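PDB 2XTS: cytochrome from Paracoccus pantotrophus, which carries a heme c and probably passes on electrons as the cytochrome subunit SoxD of the sulfane dehydrogenase SoxCD, here the N-terminal part of SoxD. Local coordinates for residues 52-57 / 62-67; 80-85 / 144-149; 92-97 / 108-113. All coordinates share one frame; numbering follows the deposited sequence.

Contact 1 (52-57 / 62-67). With HEC (heme c), chain U.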
loop_
_atom_site.group_PDB
_atom_site.type_symbol
_atom_site.label_atom_id
_atom_site.label_comp_id
_atom_site.label_asym_id
_atom_site.label_seq_id
_atom_site.Cartn_x
_atom_site.Cartn_y
_atom_site.Cartn_z
ATOM N N ASP D 52 3.750 47.622 5.009
ATOM C CA ASP D 52 4.032 48.529 6.088
ATOM C C ASP D 52 2.818 48.824 6.965
ATOM O O ASP D 52 2.968 49.201 8.124
ATOM C CB ASP D 52 4.601 49.829 5.533
ATOM C CG ASP D 52 5.945 49.640 4.872
ATOM O OD1 ASP D 52 6.676 48.714 5.254
ATOM O OD2 ASP D 52 6.270 50.436 3.982
ATOM N N PHE D 53 1.621 48.654 6.422
ATOM C CA PHE D 53 0.361 48.963 7.100
ATOM C C PHE D 53 -0.464 47.696 7.278
ATOM O O PHE D 53 -1.662 47.772 7.510
ATOM C CB PHE D 53 -0.408 50.021 6.314
ATOM C CG PHE D 53 0.434 51.221 5.997
ATOM C CD1 PHE D 53 0.832 52.098 6.994
ATOM C CD2 PHE D 53 0.941 51.406 4.719
ATOM C CE1 PHE D 53 1.678 53.177 6.690
ATOM C CE2 PHE D 53 1.773 52.482 4.415
ATOM C CZ PHE D 53 2.143 53.350 5.403
ATOM N N ALA D 54 0.191 46.539 7.175
ATOM C CA ALA D 54 -0.463 45.220 7.326
ATOM C C ALA D 54 -1.498 44.951 6.240
ATOM O O ALA D 54 -2.345 44.083 6.397
ATOM C CB ALA D 54 -1.065 45.037 8.732
ATOM N N GLU D 55 -1.357 45.656 5.119
ATOM C CA GLU D 55 -2.324 45.632 4.033
ATOM C C GLU D 55 -2.040 44.544 2.991
ATOM O O GLU D 55 -2.804 44.380 2.038
ATOM C CB GLU D 55 -2.385 47.018 3.340
ATOM C CG GLU D 55 -1.264 47.364 2.323
ATOM C CD GLU D 55 0.068 47.763 2.931
ATOM O OE1 GLU D 55 0.339 47.628 4.139
ATOM O OE2 GLU D 55 0.900 48.240 2.150
ATOM N N GLY D 56 -0.934 43.816 3.170
ATOM C CA GLY D 56 -0.462 42.830 2.207
ATOM C C GLY D 56 0.407 43.412 1.115
ATOM O O GLY D 56 0.168 44.528 0.681
ATOM N N LEU D 57 1.438 42.667 0.716
ATOM C CA LEU D 57 2.194 42.928 -0.508
ATOM C C LEU D 57 1.914 41.786 -1.465
ATOM O O LEU D 57 1.832 40.638 -1.052
ATOM C CB LEU D 57 3.701 42.966 -0.257
ATOM C CG LEU D 57 4.241 44.084 0.611
ATOM C CD1 LEU D 57 5.764 44.030 0.692
ATOM C CD2 LEU D 57 3.777 45.440 0.113
ATOM N N VAL D 62 -3.290 39.526 3.555
ATOM C CA VAL D 62 -3.743 40.821 4.024
ATOM C C VAL D 62 -4.183 40.679 5.484
ATOM O O VAL D 62 -4.952 39.787 5.804
ATOM C CB VAL D 62 -4.915 41.296 3.175
ATOM C CG1 VAL D 62 -5.473 42.613 3.713
ATOM C CG2 VAL D 62 -4.523 41.407 1.716
ATOM N N LEU D 63 -3.624 41.496 6.379
ATOM C CA LEU D 63 -3.906 41.392 7.822
ATOM C C LEU D 63 -4.846 42.456 8.334
ATOM O O LEU D 63 -5.274 42.401 9.477
ATOM C CB LEU D 63 -2.607 41.412 8.638
ATOM C CG LEU D 63 -1.550 40.390 8.246
ATOM C CD1 LEU D 63 -0.346 40.424 9.179
ATOM C CD2 LEU D 63 -2.129 38.964 8.154
ATOM N N ALA D 64 -5.143 43.443 7.494
ATOM C CA ALA D 64 -5.996 44.564 7.855
ATOM C C ALA D 64 -6.814 44.983 6.642
ATOM O O ALA D 64 -6.293 45.095 5.540
ATOM C CB ALA D 64 -5.151 45.738 8.362
ATOM N N GLY D 65 -8.092 45.237 6.859
ATOM C CA GLY D 65 -8.997 45.666 5.792
ATOM C C GLY D 65 -10.192 44.750 5.605
ATOM O O GLY D 65 -10.379 43.776 6.340
ATOM N N GLY D 66 -11.037 45.100 4.639
ATOM C CA GLY D 66 -12.165 44.277 4.245
ATOM C C GLY D 66 -13.363 44.358 5.156
ATOM O O GLY D 66 -14.277 43.553 5.056
ATOM N N ASP D 67 -13.391 45.342 6.033
ATOM C CA ASP D 67 -14.486 45.458 6.962
ATOM C C ASP D 67 -15.815 45.555 6.205
ATOM O O ASP D 67 -15.933 46.335 5.268
ATOM C CB ASP D 67 -14.264 46.672 7.847
ATOM C CG ASP D 67 -12.865 46.698 8.425
ATOM O OD1 ASP D 67 -12.621 45.938 9.380
ATOM O OD2 ASP D 67 -12.002 47.432 7.887
HETATM FE FE HEC U . 2.904 36.202 8.248
HETATM C CHA HEC U . 0.119 34.318 7.766
HETATM C CHB HEC U . 1.448 37.706 10.895
HETATM C CHC HEC U . 5.808 37.772 8.917
HETATM C CHD HEC U . 4.125 35.177 5.287
HETATM N NA HEC U . 1.142 36.043 9.144
HETATM C C1A HEC U . 0.079 35.256 8.753
HETATM C C2A HEC U . -1.080 35.534 9.599
HETATM C C3A HEC U . -0.714 36.486 10.474
HETATM C C4A HEC U . 0.684 36.803 10.196
HETATM C CMA HEC U . -1.555 37.108 11.602
HETATM C CAA HEC U . -2.458 34.844 9.458
HETATM C CBA HEC U . -3.319 35.520 8.387
HETATM C CGA HEC U . -4.696 34.948 8.259
HETATM O O1A HEC U . -4.874 33.766 8.516
HETATM O O2A HEC U . -5.575 35.760 7.880
HETATM N NB HEC U . 3.509 37.450 9.659
HETATM C C1B HEC U . 2.778 37.948 10.696
HETATM C C2B HEC U . 3.682 38.665 11.580
HETATM C C3B HEC U . 4.878 38.690 11.027
HETATM C C4B HEC U . 4.810 37.914 9.826
HETATM C CMB HEC U . 3.149 39.445 12.813
HETATM C CAB HEC U . 6.155 39.322 11.595
HETATM C CBB HEC U . 6.410 38.802 13.032
HETATM N NC HEC U . 4.648 36.438 7.292
HETATM C C1C HEC U . 5.742 37.159 7.707
HETATM C C2C HEC U . 6.765 37.102 6.705
HETATM C C3C HEC U . 6.256 36.419 5.683
HETATM C C4C HEC U . 4.923 35.992 6.035
HETATM C CMC HEC U . 8.129 37.832 6.789
HETATM C CAC HEC U . 6.867 36.128 4.316
HETATM C CBC HEC U . 8.243 35.565 4.146
HETATM N ND HEC U . 2.266 34.966 6.820
HETATM C C1D HEC U . 2.963 34.592 5.693
HETATM C C2D HEC U . 2.298 33.558 4.977
HETATM C C3D HEC U . 1.091 33.291 5.752
HETATM C C4D HEC U . 1.109 34.204 6.837
HETATM C CMD HEC U . 2.701 32.808 3.717
HETATM C CAD HEC U . 0.050 32.234 5.430
HETATM C CBD HEC U . 0.437 30.927 6.124
HETATM C CGD HEC U . -0.525 29.815 5.866
HETATM O O1D HEC U . -1.627 30.058 5.331
HETATM O O2D HEC U . -0.239 28.688 6.334
#

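Contact 2 (80-85 / 144-149). With HEC (heme c), chain U.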
loop_
_atom_site.group_PDB
_atom_site.type_symbol
_atom_site.label_atom_id
_atom_site.label_comp_id
_atom_site.label_asym_id
_atom_site.label_seq_id
_atom_site.Cartn_x
_atom_site.Cartn_y
_atom_site.Cartn_z
ATOM N N GLY D 80 -9.320 41.962 11.252
ATOM C CA GLY D 80 -10.346 42.932 11.596
ATOM C C GLY D 80 -11.723 42.636 11.034
ATOM O O GLY D 80 -12.715 42.853 11.697
ATOM N N SER D 81 -11.797 42.131 9.811
ATOM C CA SER D 81 -13.092 41.907 9.174
ATOM C C SER D 81 -13.737 40.590 9.538
ATOM O O SER D 81 -14.930 40.432 9.378
ATOM C CB SER D 81 -12.979 41.984 7.652
ATOM O OG SER D 81 -12.384 40.825 7.120
ATOM N N TYR D 82 -12.933 39.636 9.997
ATOM C CA TYR D 82 -13.360 38.235 10.094
ATOM C C TYR D 82 -13.001 37.481 11.373
ATOM O O TYR D 82 -13.779 36.631 11.803
ATOM C CB TYR D 82 -12.863 37.453 8.889
ATOM C CG TYR D 82 -13.413 36.055 8.732
ATOM C CD1 TYR D 82 -14.749 35.851 8.456
ATOM C CD2 TYR D 82 -12.588 34.945 8.779
ATOM C CE1 TYR D 82 -15.258 34.559 8.293
ATOM C CE2 TYR D 82 -13.078 33.677 8.596
ATOM C CZ TYR D 82 -14.419 33.479 8.359
ATOM O OH TYR D 82 -14.946 32.224 8.131
ATOM N N TRP D 83 -11.819 37.703 11.930
ATOM C CA TRP D 83 -11.435 36.844 13.061
ATOM C C TRP D 83 -12.296 37.125 14.283
ATOM O O TRP D 83 -12.636 38.274 14.560
ATOM C CB TRP D 83 -9.969 37.015 13.453
ATOM C CG TRP D 83 -8.962 36.519 12.443
ATOM C CD1 TRP D 83 -9.083 36.438 11.072
ATOM C CD2 TRP D 83 -7.650 36.060 12.754
ATOM N NE1 TRP D 83 -7.918 35.961 10.535
ATOM C CE2 TRP D 83 -7.012 35.754 11.540
ATOM C CE3 TRP D 83 -6.942 35.917 13.946
ATOM C CZ2 TRP D 83 -5.722 35.247 11.491
ATOM C CZ3 TRP D 83 -5.652 35.442 13.893
ATOM C CH2 TRP D 83 -5.058 35.116 12.673
ATOM N N PRO D 84 -12.608 36.088 15.057
ATOM C CA PRO D 84 -13.457 36.317 16.222
ATOM C C PRO D 84 -12.730 36.808 17.484
ATOM O O PRO D 84 -13.332 37.551 18.266
ATOM C CB PRO D 84 -14.108 34.948 16.447
ATOM C CG PRO D 84 -13.080 33.990 15.924
ATOM C CD PRO D 84 -12.441 34.656 14.748
ATOM N N TYR D 85 -11.491 36.354 17.703
ATOM C CA TYR D 85 -10.793 36.550 18.986
ATOM C C TYR D 85 -9.370 37.056 18.817
ATOM O O TYR D 85 -8.619 36.590 17.951
ATOM C CB TYR D 85 -10.718 35.212 19.758
ATOM C CG TYR D 85 -12.068 34.552 19.933
ATOM C CD1 TYR D 85 -13.079 35.198 20.641
ATOM C CD2 TYR D 85 -12.363 33.317 19.365
ATOM C CE1 TYR D 85 -14.351 34.639 20.753
ATOM C CE2 TYR D 85 -13.610 32.744 19.507
ATOM C CZ TYR D 85 -14.593 33.406 20.184
ATOM O OH TYR D 85 -15.838 32.828 20.305
ATOM N N GLU D 144 -18.972 37.642 17.037
ATOM C CA GLU D 144 -20.254 36.903 17.039
ATOM C C GLU D 144 -20.595 36.335 15.665
ATOM O O GLU D 144 -21.730 35.958 15.398
ATOM C CB GLU D 144 -21.403 37.781 17.570
ATOM C CG GLU D 144 -21.200 38.248 19.006
ATOM C CD GLU D 144 -22.331 39.127 19.515
ATOM O OE1 GLU D 144 -23.438 39.103 18.928
ATOM O OE2 GLU D 144 -22.100 39.845 20.511
ATOM N N GLY D 145 -19.583 36.248 14.805
ATOM C CA GLY D 145 -19.784 35.870 13.419
ATOM C C GLY D 145 -19.782 34.401 13.067
ATOM O O GLY D 145 -19.858 34.072 11.891
ATOM N N PHE D 146 -19.623 33.523 14.058
ATOM C CA PHE D 146 -19.479 32.075 13.827
ATOM C C PHE D 146 -20.499 31.288 14.626
ATOM O O PHE D 146 -20.938 31.695 15.707
ATOM C CB PHE D 146 -18.069 31.621 14.231
ATOM C CG PHE D 146 -16.994 32.317 13.480
ATOM C CD1 PHE D 146 -16.587 33.600 13.861
ATOM C CD2 PHE D 146 -16.425 31.732 12.360
ATOM C CE1 PHE D 146 -15.632 34.264 13.146
ATOM C CE2 PHE D 146 -15.444 32.383 11.643
ATOM C CZ PHE D 146 -15.072 33.671 12.006
ATOM N N TYR D 147 -20.844 30.108 14.127
ATOM C CA TYR D 147 -21.694 29.190 14.881
ATOM C C TYR D 147 -21.253 27.777 14.575
ATOM O O TYR D 147 -20.804 27.503 13.471
ATOM C CB TYR D 147 -23.175 29.414 14.567
ATOM C CG TYR D 147 -23.535 29.327 13.096
ATOM C CD1 TYR D 147 -23.486 30.446 12.286
ATOM C CD2 TYR D 147 -23.996 28.156 12.532
ATOM C CE1 TYR D 147 -23.835 30.397 10.956
ATOM C CE2 TYR D 147 -24.355 28.093 11.186
ATOM C CZ TYR D 147 -24.273 29.205 10.401
ATOM O OH TYR D 147 -24.658 29.112 9.090
ATOM N N PRO D 148 -21.403 26.856 15.532
ATOM C CA PRO D 148 -21.003 25.473 15.296
ATOM C C PRO D 148 -21.798 24.815 14.177
ATOM O O PRO D 148 -22.989 25.076 13.980
ATOM C CB PRO D 148 -21.245 24.769 16.639
ATOM C CG PRO D 148 -21.229 25.811 17.616
ATOM C CD PRO D 148 -21.776 27.048 16.941
ATOM N N ASP D 149 -21.118 23.932 13.458
ATOM C CA ASP D 149 -21.678 23.115 12.381
ATOM C C ASP D 149 -23.113 22.726 12.670
ATOM O O ASP D 149 -23.387 22.084 13.664
ATOM C CB ASP D 149 -20.840 21.835 12.275
ATOM C CG ASP D 149 -21.134 20.981 11.067
ATOM O OD1 ASP D 149 -21.981 21.315 10.212
ATOM O OD2 ASP D 149 -20.479 19.912 10.995
HETATM FE FE HEC U . 2.904 36.202 8.248
HETATM C CHA HEC U . 0.119 34.318 7.766
HETATM C CHB HEC U . 1.448 37.706 10.895
HETATM C CHC HEC U . 5.808 37.772 8.917
HETATM C CHD HEC U . 4.125 35.177 5.287
HETATM N NA HEC U . 1.142 36.043 9.144
HETATM C C1A HEC U . 0.079 35.256 8.753
HETATM C C2A HEC U . -1.080 35.534 9.599
HETATM C C3A HEC U . -0.714 36.486 10.474
HETATM C C4A HEC U . 0.684 36.803 10.196
HETATM C CMA HEC U . -1.555 37.108 11.602
HETATM C CAA HEC U . -2.458 34.844 9.458
HETATM C CBA HEC U . -3.319 35.520 8.387
HETATM C CGA HEC U . -4.696 34.948 8.259
HETATM O O1A HEC U . -4.874 33.766 8.516
HETATM O O2A HEC U . -5.575 35.760 7.880
HETATM N NB HEC U . 3.509 37.450 9.659
HETATM C C1B HEC U . 2.778 37.948 10.696
HETATM C C2B HEC U . 3.682 38.665 11.580
HETATM C C3B HEC U . 4.878 38.690 11.027
HETATM C C4B HEC U . 4.810 37.914 9.826
HETATM C CMB HEC U . 3.149 39.445 12.813
HETATM C CAB HEC U . 6.155 39.322 11.595
HETATM C CBB HEC U . 6.410 38.802 13.032
HETATM N NC HEC U . 4.648 36.438 7.292
HETATM C C1C HEC U . 5.742 37.159 7.707
HETATM C C2C HEC U . 6.765 37.102 6.705
HETATM C C3C HEC U . 6.256 36.419 5.683
HETATM C C4C HEC U . 4.923 35.992 6.035
HETATM C CMC HEC U . 8.129 37.832 6.789
HETATM C CAC HEC U . 6.867 36.128 4.316
HETATM C CBC HEC U . 8.243 35.565 4.146
HETATM N ND HEC U . 2.266 34.966 6.820
HETATM C C1D HEC U . 2.963 34.592 5.693
HETATM C C2D HEC U . 2.298 33.558 4.977
HETATM C C3D HEC U . 1.091 33.291 5.752
HETATM C C4D HEC U . 1.109 34.204 6.837
HETATM C CMD HEC U . 2.701 32.808 3.717
HETATM C CAD HEC U . 0.050 32.234 5.430
HETATM C CBD HEC U . 0.437 30.927 6.124
HETATM C CGD HEC U . -0.525 29.815 5.866
HETATM O O1D HEC U . -1.627 30.058 5.331
HETATM O O2D HEC U . -0.239 28.688 6.334
#

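Contact 3 (92-97 / 108-113). With HEC (heme c), chain U.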
loop_
_atom_site.group_PDB
_atom_site.type_symbol
_atom_site.label_atom_id
_atom_site.label_comp_id
_atom_site.label_asym_id
_atom_site.label_seq_id
_atom_site.Cartn_x
_atom_site.Cartn_y
_atom_site.Cartn_z
ATOM N N TYR D 92 -0.923 32.693 17.282
ATOM C CA TYR D 92 -0.425 32.311 15.989
ATOM C C TYR D 92 0.872 33.077 15.671
ATOM O O TYR D 92 1.839 32.499 15.171
ATOM C CB TYR D 92 -1.483 32.560 14.908
ATOM C CG TYR D 92 -1.031 32.177 13.515
ATOM C CD1 TYR D 92 -0.904 30.828 13.135
ATOM C CD2 TYR D 92 -0.649 33.134 12.590
ATOM C CE1 TYR D 92 -0.469 30.479 11.859
ATOM C CE2 TYR D 92 -0.237 32.761 11.335
ATOM C CZ TYR D 92 -0.140 31.436 10.973
ATOM O OH TYR D 92 0.264 31.142 9.697
ATOM N N VAL D 93 0.882 34.391 15.907
ATOM C CA VAL D 93 2.082 35.176 15.628
ATOM C C VAL D 93 3.262 34.645 16.438
ATOM O O VAL D 93 4.362 34.455 15.926
ATOM C CB VAL D 93 1.840 36.684 15.879
ATOM C CG1 VAL D 93 3.151 37.441 15.901
ATOM C CG2 VAL D 93 0.900 37.265 14.826
ATOM N N HIS D 94 3.029 34.443 17.729
ATOM C CA HIS D 94 4.091 34.002 18.619
ATOM C C HIS D 94 4.685 32.654 18.194
ATOM O O HIS D 94 5.896 32.447 18.272
ATOM C CB HIS D 94 3.533 33.922 20.051
ATOM C CG HIS D 94 4.567 33.729 21.110
ATOM N ND1 HIS D 94 5.387 34.750 21.533
ATOM C CD2 HIS D 94 4.882 32.652 21.863
ATOM C CE1 HIS D 94 6.184 34.305 22.490
ATOM N NE2 HIS D 94 5.904 33.035 22.702
ATOM N N ARG D 95 3.817 31.739 17.780
ATOM C CA ARG D 95 4.200 30.356 17.488
ATOM C C ARG D 95 4.723 30.118 16.093
ATOM O O ARG D 95 5.533 29.226 15.908
ATOM C CB ARG D 95 2.992 29.443 17.751
ATOM C CG ARG D 95 3.217 27.955 17.492
ATOM C CD ARG D 95 4.257 27.297 18.372
ATOM N NE ARG D 95 4.310 25.859 18.147
ATOM C CZ ARG D 95 4.894 25.295 17.100
ATOM N NH1 ARG D 95 5.489 26.048 16.200
ATOM N NH2 ARG D 95 4.878 23.975 16.950
ATOM N N SER D 96 4.266 30.921 15.131
ATOM C CA SER D 96 4.358 30.547 13.725
ATOM C C SER D 96 4.809 31.632 12.748
ATOM O O SER D 96 4.997 31.340 11.563
ATOM C CB SER D 96 3.027 29.946 13.252
ATOM O OG SER D 96 2.730 28.764 13.981
ATOM N N MET D 97 5.021 32.850 13.216
ATOM C CA MET D 97 5.576 33.909 12.385
ATOM C C MET D 97 6.838 34.448 13.050
ATOM O O MET D 97 7.049 34.234 14.233
ATOM C CB MET D 97 4.529 35.013 12.148
ATOM C CG MET D 97 3.370 34.580 11.297
ATOM S SD MET D 97 3.813 34.467 9.535
ATOM C CE MET D 97 3.164 32.820 9.132
ATOM N N ASP D 108 6.811 40.242 25.013
ATOM C CA ASP D 108 6.571 41.668 24.845
ATOM C C ASP D 108 6.481 42.055 23.379
ATOM O O ASP D 108 5.628 42.855 22.995
ATOM C CB ASP D 108 7.658 42.487 25.531
ATOM C CG ASP D 108 7.505 42.545 27.048
ATOM O OD1 ASP D 108 6.463 42.119 27.596
ATOM O OD2 ASP D 108 8.450 43.075 27.674
ATOM N N ASP D 109 7.349 41.490 22.557
ATOM C CA ASP D 109 7.309 41.743 21.120
ATOM C C ASP D 109 5.940 41.373 20.542
ATOM O O ASP D 109 5.402 42.054 19.675
ATOM C CB ASP D 109 8.310 40.874 20.346
ATOM C CG ASP D 109 9.752 41.231 20.557
ATOM O OD1 ASP D 109 10.069 42.340 21.050
ATOM O OD2 ASP D 109 10.593 40.353 20.216
ATOM N N THR D 110 5.396 40.255 21.013
ATOM C CA THR D 110 4.123 39.756 20.491
ATOM C C THR D 110 2.968 40.638 20.926
ATOM O O THR D 110 2.073 40.945 20.155
ATOM C CB THR D 110 3.912 38.268 20.852
ATOM O OG1 THR D 110 5.052 37.501 20.435
ATOM C CG2 THR D 110 2.681 37.716 20.150
ATOM N N TYR D 111 2.996 41.099 22.162
ATOM C CA TYR D 111 1.996 42.094 22.576
ATOM C C TYR D 111 2.060 43.355 21.735
ATOM O O TYR D 111 1.038 43.896 21.329
ATOM C CB TYR D 111 2.124 42.477 24.055
ATOM C CG TYR D 111 1.553 41.470 25.033
ATOM C CD1 TYR D 111 0.196 41.143 25.030
ATOM C CD2 TYR D 111 2.372 40.829 25.949
ATOM C CE1 TYR D 111 -0.316 40.230 25.949
ATOM C CE2 TYR D 111 1.878 39.909 26.849
ATOM C CZ TYR D 111 0.537 39.610 26.844
ATOM O OH TYR D 111 0.055 38.688 27.741
ATOM N N ALA D 112 3.276 43.850 21.504
ATOM C CA ALA D 112 3.457 45.060 20.685
ATOM C C ALA D 112 2.937 44.867 19.261
ATOM O O ALA D 112 2.222 45.718 18.728
ATOM C CB ALA D 112 4.909 45.482 20.660
ATOM N N ILE D 113 3.303 43.753 18.638
ATOM C CA ILE D 113 2.851 43.489 17.280
ATOM C C ILE D 113 1.329 43.372 17.241
ATOM O O ILE D 113 0.679 43.857 16.327
ATOM C CB ILE D 113 3.524 42.216 16.695
ATOM C CG1 ILE D 113 4.984 42.543 16.345
ATOM C CG2 ILE D 113 2.751 41.674 15.484
ATOM C CD1 ILE D 113 5.805 41.328 16.084
HETATM FE FE HEC U . 2.904 36.202 8.248
HETATM C CHA HEC U . 0.119 34.318 7.766
HETATM C CHB HEC U . 1.448 37.706 10.895
HETATM C CHC HEC U . 5.808 37.772 8.917
HETATM C CHD HEC U . 4.125 35.177 5.287
HETATM N NA HEC U . 1.142 36.043 9.144
HETATM C C1A HEC U . 0.079 35.256 8.753
HETATM C C2A HEC U . -1.080 35.534 9.599
HETATM C C3A HEC U . -0.714 36.486 10.474
HETATM C C4A HEC U . 0.684 36.803 10.196
HETATM C CMA HEC U . -1.555 37.108 11.602
HETATM C CAA HEC U . -2.458 34.844 9.458
HETATM C CBA HEC U . -3.319 35.520 8.387
HETATM C CGA HEC U . -4.696 34.948 8.259
HETATM O O1A HEC U . -4.874 33.766 8.516
HETATM O O2A HEC U . -5.575 35.760 7.880
HETATM N NB HEC U . 3.509 37.450 9.659
HETATM C C1B HEC U . 2.778 37.948 10.696
HETATM C C2B HEC U . 3.682 38.665 11.580
HETATM C C3B HEC U . 4.878 38.690 11.027
HETATM C C4B HEC U . 4.810 37.914 9.826
HETATM C CMB HEC U . 3.149 39.445 12.813
HETATM C CAB HEC U . 6.155 39.322 11.595
HETATM C CBB HEC U . 6.410 38.802 13.032
HETATM N NC HEC U . 4.648 36.438 7.292
HETATM C C1C HEC U . 5.742 37.159 7.707
HETATM C C2C HEC U . 6.765 37.102 6.705
HETATM C C3C HEC U . 6.256 36.419 5.683
HETATM C C4C HEC U . 4.923 35.992 6.035
HETATM C CMC HEC U . 8.129 37.832 6.789
HETATM C CAC HEC U . 6.867 36.128 4.316
HETATM C CBC HEC U . 8.243 35.565 4.146
HETATM N ND HEC U . 2.266 34.966 6.820
HETATM C C1D HEC U . 2.963 34.592 5.693
HETATM C C2D HEC U . 2.298 33.558 4.977
HETATM C C3D HEC U . 1.091 33.291 5.752
HETATM C C4D HEC U . 1.109 34.204 6.837
HETATM C CMD HEC U . 2.701 32.808 3.717
HETATM C CAD HEC U . 0.050 32.234 5.430
HETATM C CBD HEC U . 0.437 30.927 6.124
HETATM C CGD HEC U . -0.525 29.815 5.866
HETATM O O1D HEC U . -1.627 30.058 5.331
HETATM O O2D HEC U . -0.239 28.688 6.334
#

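Contact 1 (52-57 / 62-67)
Phe-53 O rests 4.1 Å from the methyl CB of Ala-64 where a class I cytochrome c chain turns back on itself just after the axial histidine, the two loop segments lying on the His-50 side of the heme. The backbone N of Phe-53 donates to Glu-55 OE1 (2.8 Å) on the syn side of the carboxylate, a bond that folds the acid back over its own turn. Ala-54 has positive phi and is buried against Phe-42 and Leu-117, its small methyl facing the other segment, where CB packs on Leu-63 CB at 3.9 Å. The carbonyl O of Ala-54 takes the N-H of Leu-63 at 2.9 Å, and the donor stands nearly in line with the C=O bond (160°). At Glu-55 the backbone O faces both methyls of Val-62, CG2 being the nearer at 3.4 Å. Glycine suits position Gly-56 twice over: its backbone angles would press a CB against the carbonyl O of Glu-55, and a CB would also strike Val-62 CG2. The same fold delivers Leu-63 to the cofactor: its CG lies anti to the carbonyl carbon (chi1 -54°), and CD2 ends 3.7 Å from CBA of a heme propionate.

Contact 2 (80-85 / 144-149)
Tyr-82 swings its ring out with CG anti to the backbone N (chi1 -170°), and Phe-146 reaches in to meet it with CG anti to the carbonyl carbon (chi1 -59°). The result is a T-shaped (edge-to-face) pair: the CZ and CE2 corner of Phe-146 points at one face of Tyr-82, the centroids are 5.0 Å apart and the planes stand at 62°. The nearest carbons, Tyr-82 CZ and Phe-146 CE2, are 3.6 Å apart. The same phenyl edge also approaches the backbone of its partner, with Phe-146 CZ 3.2 Å from Tyr-82 O, close to the plane of the phenyl ring; that carbonyl has its hydrogen bond from Asn-142 ND2. Pro-84 completes the socket with the CB, CG and CD methylenes of its rigid pyrrolidine ring, CD lying 3.6 Å from Phe-146 CE1.

Tyrosine suits its place because the ring offers a face to Phe-146 while the OH bonds to Thr-247 of the neighbouring sulfite dehydrogenase chain. With an alanine here, the edge of Phe-146 would probably lose its aromatic face, and Thr-247 of the sulfite dehydrogenase chain its phenolic mate. A parallel ladder holds strand 146-148 on a strand of the same neighbouring chain, while the Phe-146 side chain packs on 80-85 of its own chain; the segment thus bridges the interface. On the heme side, Trp-83 lays the edge of its indole near a propionate, CZ2 being 3.4 Å from HEC CGA.

No hydrogen bond joins the two segments directly. With the OH and the carbonyl O of Tyr-82 both bonded outside the pair, the contact itself rests on apolar packing and on the edge-to-face geometry of its two rings.

Contact 3 (92-97 / 108-113)
Helix segments 92-96 and 108-113 run at 134° to each other, their axes 9.8 Å apart at closest approach, with His-94 and Thr-110 facing each other where the CA atoms come nearest. His-94 CG lies anti to the backbone N (chi1 -169°), which carries the imidazole out to the second helix. There ND1 donates to Thr-110 OG1 at 3.0 Å; the bond is almost straight (171°), and the hydroxyl lies nearly in the ring plane. Thr-110 OG1 is also hydrogen-bonded to the backbone O of Ser-106, which ties the hydroxyl to the start of helix 107-120 and leaves its oxygen to accept from His-94. Threonine suits this place on both counts, its hydroxyl making the two bonds and its CG2 methyl packing on His-94 CB at 3.9 Å.

Nearer the heme, Val-93 and Ile-113 meet by branched methyls, Val-93 CG1 lying 4.3 Å from Ile-113 CG2. Both pack on the heme methyl CMB, Ile-113 CG2 at 3.5 Å and Val-93 CG1 at 3.7 Å, an apolar surface that suits branched aliphatic side chains. Tyr-92 brings CE2 to 3.4 Å from HEC C2A, a carbon of the adjacent pyrrole. Met-97 bends its chain back over the ring and binds the iron through SD at 2.3 Å, with His-50 as the other axial ligand: the His-Met coordination of a class I cytochrome c.

The contact joins helices 86-96 and 107-120 of the cytochrome c fold. On helix 86-96, Arg-95 makes a salt bridge to Glu-172 of a neighbouring sulfite dehydrogenase chain, while helix 107-120 lies with Asp-109, Ala-112 and Ile-113 against Leu-41 of helix 35-45.

Overall arrangement
From the N terminus the chain passes helix 35-45 and helix 47-50, then contact 1 closes a short loop between 52-57 and 62-67. Contact 2 opens next, at the end of helix 79-82, and closes only at strand 146-148; contact 3, which joins helices 86-96 and 107-120, falls wholly within that long span. Contact 1 precedes both in series, but Gly-65 and Gly-66 pack on Ser-81, so contacts 1 and 2 touch. Contacts 2 and 3 do not, their nearest atoms being about 5 Å apart. All three reach the heme, from its histidine side, a propionate and the methionine side, while contact 2 also fastens the later part of the chain to this domain.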